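PDB 3CLK: transcription regulator from Lactobacillus plantarum WCFS1, which probably regulates transcription as a DNA-binding dimer, with a periplasmic-binding-protein-like domain that may sense an effector, as in LacI-family regulators. Local coordinates for residues B[88-92]-B[259-263]; B[231-237]-B[271-277]. All blocks are in the same frame, centred on the assembly; numbering follows the deposited sequence.

Interaction 1: B[88-92]-B[259-263]; sequences DVPYC and SNRIV
Pro90 lies with its ring against the Asn260 peptide, CG 3.1 Å from Asn260 O. Like Pro90, Ile262 packs largely on a backbone oxygen. Its CB points toward 88-92 and sits 3.6 Å from Tyr91 O, and CD1 makes the apolar touch, reaching Cys92 CB at 4.3 Å. With CG1 beside the backbone N (chi1 -54°) and CD1 extended beyond it, the branch passes across the start of strand 91-94, by Tyr91 O. The same side chain also touches Gln250, Ile251 and Ser254 of helix 240-256.

No direct hydrogen bond joins the segments. Instead, water 1 accepts from both backbones, at 2.8 Å from Tyr91 N and 3.2 Å from Ile262 N.

The charged contact lies at the surface. Arg261 extends its chain so that NH2 comes within 3.5 Å of Asp88 OD1, a long salt bridge in which the carboxylate and guanidinium planes are only 16° apart.

Asp88, with positive phi, leads out of helix 78-86 into strand 91-94 of a parallel sheet, while 259-263 leads from helix 240-256 to edge strand 265-267, an arrangement of helix-to-strand connections typical of the Rossmann-like alpha/beta subdomains of periplasmic-binding-protein folds.

Interaction 2: B[231-237]-B[271-277]; sequences PQLTSIS and NPVIRKS
Arg275 and Leu233 meet where 271-277 leaves its strand and folds over the start of the 231-237 segment. From CB, 3.4 Å from Gln232 O, the arginine chain climbs past the Leu233 carbonyl: CG is near Leu233 O, and CD comes to 3.1 Å from the same oxygen. The chain is extended from CG to NE and then turns at chi4 (72°), which brings NH1 back to this oxygen at 2.9 Å. NH1 also donates to Ser235 OG at 3.0 Å, a partner lying in the guanidinium plane, whereas Leu233 O is tilted 18° from it. Val273 CG1 covers part of one face, displaced toward the rim. At NE the nearby Lys227 NZ brings a second positive charge close.

Strands 234-237 and 271-273 run antiparallel here. Ser235-Val273 and Ser237-Asn271 are hydrogen-bonded pairs flanking the non-hydrogen-bonded pair Ile236-Pro272. This makes 271-273 the antiparallel edge strand of an otherwise parallel sheet, in the alpha/beta architecture of the periplasmic-binding-protein family. On the face carrying Ile236 and Pro272, CD1 of the isoleucine meets CB of the proline at 3.6 Å, and helix 109-121 packs on both. On the other face, the hydroxyls of Ser235 and Ser237 are hydrogen-bonded to each other, and Ser237 OG touches Val273 CG2.

Toward the far end of the contact, two side-chain hydroxyls serve as acceptors beside one backbone carbonyl. Thr234 OG1 receives Arg275 N at 2.8 Å, and Ser277 OG receives Thr234 N at 2.7 Å along an almost straight bond (175°). Ser277 OG is also hydrogen-bonded to Ile217 O of neighbouring strand 216-219. Lys276 N donates to Gln232 O, while Pro231 CB packs against Lys276 O.

How the interactions relate
The two interactions lie on opposite sides of the chain's centre, their own centres 36 Å apart and their nearest atoms about 18 Å apart. They belong to different sheets: interaction 1 is at the parallel sheet containing strands 91-94 and 265-267, interaction 2 at the edge of the mixed sheet ending in 234-237 and 271-273. In sequence they alternate, in the order 88-92, 231-237, 259-263, 271-277, so the chain leaves the first sheet, builds the second, returns through helix 240-256 and strand 265-267, then crosses again. Such repeated crossing is characteristic of the two-lobed periplasmic-binding-protein fold, whose lobes in related regulators usually enclose an effector between them.

Interaction 1: B[88-92]-B[259-263]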
ATOM      1  N   ASP B  88     -12.337  -1.921  29.578  1.00 35.67           N
ATOM      2  CA  ASP B  88     -11.182  -2.054  30.462  1.00 37.79           C
ATOM      3  C   ASP B  88      -9.995  -2.729  29.793  1.00 36.02           C
ATOM      4  O   ASP B  88      -9.213  -3.417  30.449  1.00 35.68           O
ATOM      5  CB  ASP B  88     -11.539  -2.834  31.728  1.00 41.66           C
ATOM      6  CG  ASP B  88     -12.131  -1.951  32.805  1.00 46.01           C
ATOM      7  OD1 ASP B  88     -11.643  -0.808  32.975  1.00 47.85           O
ATOM      8  OD2 ASP B  88     -13.069  -2.406  33.490  1.00 49.55           O
ATOM      9  N   VAL B  89      -9.871  -2.545  28.486  1.00 32.70           N
ATOM     10  CA  VAL B  89      -8.763  -3.118  27.738  1.00 31.95           C
ATOM     11  C   VAL B  89      -7.772  -1.995  27.441  1.00 29.96           C
ATOM     12  O   VAL B  89      -8.153  -0.950  26.916  1.00 30.23           O
ATOM     13  CB  VAL B  89      -9.230  -3.720  26.395  1.00 33.69           C
ATOM     14  CG1 VAL B  89      -8.033  -4.243  25.617  1.00 35.09           C
ATOM     15  CG2 VAL B  89     -10.231  -4.849  26.641  1.00 35.04           C
ATOM     16  N   PRO B  90      -6.491  -2.184  27.794  1.00 27.87           N
ATOM     17  CA  PRO B  90      -5.485  -1.153  27.532  1.00 26.84           C
ATOM     18  C   PRO B  90      -5.530  -0.783  26.049  1.00 24.68           C
ATOM     19  O   PRO B  90      -5.568  -1.662  25.190  1.00 23.57           O
ATOM     20  CB  PRO B  90      -4.177  -1.849  27.908  1.00 27.63           C
ATOM     21  CG  PRO B  90      -4.596  -2.788  28.993  1.00 26.86           C
ATOM     22  CD  PRO B  90      -5.885  -3.355  28.451  1.00 29.14           C
ATOM     23  N   TYR B  91      -5.535   0.506  25.739  1.00 25.23           N
ATOM     24  CA  TYR B  91      -5.578   0.909  24.339  1.00 26.23           C
ATOM     25  C   TYR B  91      -4.800   2.195  24.104  1.00 26.14           C
ATOM     26  O   TYR B  91      -4.558   2.968  25.032  1.00 26.37           O
ATOM     27  CB  TYR B  91      -7.035   1.085  23.885  1.00 26.04           C
ATOM     28  CG  TYR B  91      -7.689   2.335  24.423  1.00 28.40           C
ATOM     29  CD1 TYR B  91      -7.600   3.542  23.729  1.00 28.69           C
ATOM     30  CD2 TYR B  91      -8.348   2.330  25.654  1.00 29.91           C
ATOM     31  CE1 TYR B  91      -8.142   4.716  24.246  1.00 28.84           C
ATOM     32  CE2 TYR B  91      -8.895   3.505  26.186  1.00 28.19           C
ATOM     33  CZ  TYR B  91      -8.785   4.690  25.471  1.00 30.32           C
ATOM     34  OH  TYR B  91      -9.314   5.857  25.978  1.00 30.19           O
ATOM     35  N   CYS B  92      -4.414   2.413  22.848  1.00 24.15           N
ATOM     36  CA  CYS B  92      -3.670   3.601  22.456  1.00 22.30           C
ATOM     37  C   CYS B  92      -3.879   3.834  20.964  1.00 21.78           C
ATOM     38  O   CYS B  92      -3.872   2.887  20.174  1.00 17.72           O
ATOM     39  CB  CYS B  92      -2.178   3.414  22.745  1.00 21.81           C
ATOM     40  SG  CYS B  92      -1.160   4.911  22.540  1.00 25.61           S
ATOM     41  N   SER B 259      -1.245  -1.411  36.019  1.00 50.26           N
ATOM     42  CA  SER B 259      -2.380  -0.509  35.832  1.00 49.20           C
ATOM     43  C   SER B 259      -3.315  -0.977  34.723  1.00 48.60           C
ATOM     44  O   SER B 259      -4.507  -0.674  34.744  1.00 48.42           O
ATOM     45  CB  SER B 259      -1.899   0.910  35.509  1.00 49.02           C
ATOM     46  OG  SER B 259      -1.349   0.979  34.204  1.00 46.65           O
ATOM     47  N   ASN B 260      -2.773  -1.715  33.759  1.00 47.72           N
ATOM     48  CA  ASN B 260      -3.563  -2.208  32.636  1.00 48.21           C
ATOM     49  C   ASN B 260      -4.334  -1.058  31.985  1.00 47.64           C
ATOM     50  O   ASN B 260      -5.472  -1.224  31.545  1.00 48.19           O
ATOM     51  CB  ASN B 260      -4.534  -3.297  33.104  1.00 48.85           C
ATOM     52  CG  ASN B 260      -3.818  -4.521  33.658  1.00 50.62           C
ATOM     53  OD1 ASN B 260      -4.453  -5.444  34.168  1.00 52.73           O
ATOM     54  ND2 ASN B 260      -2.494  -4.536  33.559  1.00 52.13           N
ATOM     55  N   ARG B 261      -3.695   0.106  31.932  1.00 46.15           N
ATOM     56  CA  ARG B 261      -4.287   1.302  31.343  1.00 46.09           C
ATOM     57  C   ARG B 261      -3.188   2.220  30.815  1.00 44.70           C
ATOM     58  O   ARG B 261      -2.099   2.288  31.390  1.00 45.24           O
ATOM     59  CB  ARG B 261      -5.113   2.062  32.379  1.00 48.08           C
ATOM     60  CG  ARG B 261      -6.357   1.341  32.855  1.00 51.85           C
ATOM     61  CD  ARG B 261      -7.170   2.239  33.778  1.00 54.69           C
ATOM     62  NE  ARG B 261      -8.415   1.609  34.208  1.00 56.65           N
ATOM     63  CZ  ARG B 261      -9.354   2.218  34.927  1.00 57.50           C
ATOM     64  NH1 ARG B 261      -9.195   3.480  35.301  1.00 57.50           N
ATOM     65  NH2 ARG B 261     -10.455   1.562  35.269  1.00 58.27           N
ATOM     66  N   ILE B 262      -3.482   2.930  29.729  1.00 41.36           N
ATOM     67  CA  ILE B 262      -2.523   3.849  29.122  1.00 38.24           C
ATOM     68  C   ILE B 262      -3.131   5.255  29.075  1.00 37.87           C
ATOM     69  O   ILE B 262      -4.264   5.428  28.633  1.00 36.75           O
ATOM     70  CB  ILE B 262      -2.166   3.388  27.693  1.00 37.47           C
ATOM     71  CG1 ILE B 262      -1.683   1.933  27.731  1.00 36.29           C
ATOM     72  CG2 ILE B 262      -1.086   4.286  27.106  1.00 35.26           C
ATOM     73  CD1 ILE B 262      -1.306   1.360  26.376  1.00 36.31           C
ATOM     74  N   VAL B 263      -2.385   6.257  29.532  1.00 37.02           N
ATOM     75  CA  VAL B 263      -2.902   7.620  29.540  1.00 37.75           C
ATOM     76  C   VAL B 263      -1.981   8.657  28.906  1.00 38.29           C
ATOM     77  O   VAL B 263      -2.313   9.841  28.871  1.00 40.01           O
ATOM     78  CB  VAL B 263      -3.208   8.093  30.984  1.00 38.88           C
ATOM     79  CG1 VAL B 263      -4.176   7.129  31.657  1.00 38.47           C
ATOM     80  CG2 VAL B 263      -1.916   8.198  31.784  1.00 38.56           C
TER
HETATM   81  O   HOH W   1      -5.960   2.402  27.772  1.00 31.43           O

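Interaction 2: B[231-237]-B[271-277]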
ATOM      1  N   PRO B 231       9.696  13.148 -10.928  1.00 25.25           N
ATOM      2  CA  PRO B 231      10.792  12.979  -9.967  1.00 23.33           C
ATOM      3  C   PRO B 231      10.355  12.401  -8.625  1.00 22.53           C
ATOM      4  O   PRO B 231       9.176  12.458  -8.272  1.00 20.62           O
ATOM      5  CB  PRO B 231      11.325  14.398  -9.813  1.00 22.78           C
ATOM      6  CG  PRO B 231      10.064  15.216  -9.882  1.00 23.28           C
ATOM      7  CD  PRO B 231       9.314  14.570 -11.046  1.00 25.26           C
ATOM      8  N   GLN B 232      11.310  11.851  -7.879  1.00 18.72           N
ATOM      9  CA  GLN B 232      11.012  11.302  -6.564  1.00 21.20           C
ATOM     10  C   GLN B 232      10.625  12.464  -5.655  1.00 19.45           C
ATOM     11  O   GLN B 232      11.251  13.524  -5.679  1.00 19.34           O
ATOM     12  CB  GLN B 232      12.220  10.538  -6.014  1.00 21.38           C
ATOM     13  CG  GLN B 232      12.571   9.336  -6.876  1.00 23.17           C
ATOM     14  CD  GLN B 232      13.437   8.320  -6.165  1.00 28.79           C
ATOM     15  OE1 GLN B 232      14.489   8.653  -5.616  1.00 30.45           O
ATOM     16  NE2 GLN B 232      13.001   7.063  -6.177  1.00 29.42           N
ATOM     17  N   LEU B 233       9.593  12.250  -4.850  1.00 19.08           N
ATOM     18  CA  LEU B 233       9.053  13.284  -3.972  1.00 19.15           C
ATOM     19  C   LEU B 233       9.781  13.622  -2.679  1.00 19.26           C
ATOM     20  O   LEU B 233      10.050  12.748  -1.850  1.00 18.95           O
ATOM     21  CB  LEU B 233       7.603  12.940  -3.624  1.00 18.82           C
ATOM     22  CG  LEU B 233       6.553  12.986  -4.730  1.00 21.79           C
ATOM     23  CD1 LEU B 233       5.337  12.154  -4.317  1.00 20.60           C
ATOM     24  CD2 LEU B 233       6.160  14.430  -4.996  1.00 21.66           C
ATOM     25  N   THR B 234      10.086  14.905  -2.511  1.00 16.15           N
ATOM     26  CA  THR B 234      10.717  15.373  -1.294  1.00 16.97           C
ATOM     27  C   THR B 234       9.567  15.322  -0.310  1.00 18.07           C
ATOM     28  O   THR B 234       8.416  15.606  -0.671  1.00 14.48           O
ATOM     29  CB  THR B 234      11.221  16.819  -1.426  1.00 17.37           C
ATOM     30  OG1 THR B 234      12.385  16.829  -2.253  1.00 19.70           O
ATOM     31  CG2 THR B 234      11.577  17.402  -0.061  1.00 16.78           C
ATOM     32  N   SER B 235       9.854  14.972   0.932  1.00 19.34           N
ATOM     33  CA  SER B 235       8.771  14.857   1.884  1.00 18.03           C
ATOM     34  C   SER B 235       9.133  15.144   3.319  1.00 19.41           C
ATOM     35  O   SER B 235      10.306  15.253   3.682  1.00 17.19           O
ATOM     36  CB  SER B 235       8.207  13.438   1.822  1.00 23.25           C
ATOM     37  OG  SER B 235       9.184  12.501   2.261  1.00 22.69           O
ATOM     38  N   ILE B 236       8.084  15.287   4.122  1.00 17.44           N
ATOM     39  CA  ILE B 236       8.210  15.462   5.557  1.00 18.13           C
ATOM     40  C   ILE B 236       7.786  14.057   5.941  1.00 18.85           C
ATOM     41  O   ILE B 236       6.607  13.692   5.832  1.00 18.83           O
ATOM     42  CB  ILE B 236       7.219  16.503   6.106  1.00 15.70           C
ATOM     43  CG1 ILE B 236       7.589  17.891   5.580  1.00 15.13           C
ATOM     44  CG2 ILE B 236       7.242  16.494   7.636  1.00 18.22           C
ATOM     45  CD1 ILE B 236       9.019  18.319   5.903  1.00 19.70           C
ATOM     46  N   SER B 237       8.760  13.252   6.345  1.00 18.55           N
ATOM     47  CA  SER B 237       8.502  11.861   6.671  1.00 20.18           C
ATOM     48  C   SER B 237       8.142  11.632   8.120  1.00 21.20           C
ATOM     49  O   SER B 237       8.760  12.201   9.020  1.00 21.92           O
ATOM     50  CB  SER B 237       9.720  11.024   6.295  1.00 19.78           C
ATOM     51  OG  SER B 237      10.067  11.273   4.945  1.00 20.22           O
ATOM     52  N   ASN B 271      10.931  14.203  10.065  1.00 30.34           N
ATOM     53  CA  ASN B 271      12.142  14.728   9.449  1.00 31.11           C
ATOM     54  C   ASN B 271      12.004  14.886   7.948  1.00 29.67           C
ATOM     55  O   ASN B 271      11.512  13.993   7.262  1.00 27.63           O
ATOM     56  CB  ASN B 271      13.323  13.800   9.728  1.00 35.30           C
ATOM     57  CG  ASN B 271      13.542  13.571  11.201  1.00 39.06           C
ATOM     58  OD1 ASN B 271      12.763  12.876  11.855  1.00 44.82           O
ATOM     59  ND2 ASN B 271      14.600  14.165  11.740  1.00 39.60           N
ATOM     60  N   PRO B 272      12.440  16.033   7.415  1.00 29.87           N
ATOM     61  CA  PRO B 272      12.342  16.236   5.972  1.00 30.51           C
ATOM     62  C   PRO B 272      13.365  15.371   5.241  1.00 31.25           C
ATOM     63  O   PRO B 272      14.506  15.225   5.689  1.00 32.27           O
ATOM     64  CB  PRO B 272      12.609  17.731   5.815  1.00 32.26           C
ATOM     65  CG  PRO B 272      13.535  18.028   6.959  1.00 32.78           C
ATOM     66  CD  PRO B 272      12.898  17.259   8.091  1.00 30.95           C
ATOM     67  N   VAL B 273      12.936  14.764   4.141  1.00 30.16           N
ATOM     68  CA  VAL B 273      13.809  13.931   3.326  1.00 30.64           C
ATOM     69  C   VAL B 273      13.822  14.546   1.931  1.00 29.35           C
ATOM     70  O   VAL B 273      12.835  14.465   1.195  1.00 29.39           O
ATOM     71  CB  VAL B 273      13.295  12.488   3.221  1.00 28.94           C
ATOM     72  CG1 VAL B 273      14.160  11.709   2.230  1.00 30.39           C
ATOM     73  CG2 VAL B 273      13.322  11.825   4.586  1.00 30.54           C
ATOM     74  N   ILE B 274      14.941  15.161   1.577  1.00 28.22           N
ATOM     75  CA  ILE B 274      15.071  15.815   0.287  1.00 29.20           C
ATOM     76  C   ILE B 274      15.267  14.813  -0.840  1.00 28.81           C
ATOM     77  O   ILE B 274      16.166  13.980  -0.789  1.00 29.84           O
ATOM     78  CB  ILE B 274      16.264  16.785   0.287  1.00 29.00           C
ATOM     79  CG1 ILE B 274      16.199  17.687   1.522  1.00 29.36           C
ATOM     80  CG2 ILE B 274      16.261  17.621  -0.991  1.00 30.41           C
ATOM     81  CD1 ILE B 274      14.914  18.505   1.644  1.00 31.29           C
ATOM     82  N   ARG B 275      14.407  14.880  -1.849  1.00 27.70           N
ATOM     83  CA  ARG B 275      14.544  13.988  -2.985  1.00 25.98           C
ATOM     84  C   ARG B 275      14.717  14.812  -4.251  1.00 25.08           C
ATOM     85  O   ARG B 275      15.702  15.529  -4.364  1.00 26.46           O
ATOM     86  CB  ARG B 275      13.362  13.021  -3.069  1.00 27.53           C
ATOM     87  CG  ARG B 275      13.328  12.081  -1.863  1.00 29.59           C
ATOM     88  CD  ARG B 275      12.506  10.821  -2.068  1.00 28.87           C
ATOM     89  NE  ARG B 275      12.563   9.971  -0.876  1.00 31.13           N
ATOM     90  CZ  ARG B 275      11.949  10.243   0.274  1.00 30.13           C
ATOM     91  NH1 ARG B 275      11.212  11.341   0.399  1.00 27.40           N
ATOM     92  NH2 ARG B 275      12.092   9.428   1.311  1.00 27.61           N
ATOM     93  N   LYS B 276      13.786  14.753  -5.195  1.00 23.27           N
ATOM     94  CA  LYS B 276      13.980  15.521  -6.422  1.00 22.08           C
ATOM     95  C   LYS B 276      12.804  16.370  -6.898  1.00 19.75           C
ATOM     96  O   LYS B 276      12.803  16.841  -8.038  1.00 18.50           O
ATOM     97  CB  LYS B 276      14.396  14.560  -7.541  1.00 25.42           C
ATOM     98  CG  LYS B 276      15.751  13.899  -7.288  1.00 29.69           C
ATOM     99  CD  LYS B 276      16.862  14.946  -7.244  1.00 32.99           C
ATOM    100  CE  LYS B 276      18.203  14.319  -6.916  1.00 36.67           C
ATOM    101  NZ  LYS B 276      18.559  13.255  -7.895  1.00 38.98           N
ATOM    102  N   SER B 277      11.824  16.587  -6.030  1.00 17.15           N
ATOM    103  CA  SER B 277      10.641  17.348  -6.410  1.00 17.23           C
ATOM    104  C   SER B 277      10.617  18.811  -5.972  1.00 18.56           C
ATOM    105  O   SER B 277       9.595  19.480  -6.132  1.00 19.37           O
ATOM    106  CB  SER B 277       9.391  16.646  -5.873  1.00 16.32           C
ATOM    107  OG  SER B 277       9.383  16.677  -4.455  1.00 15.05           O
TER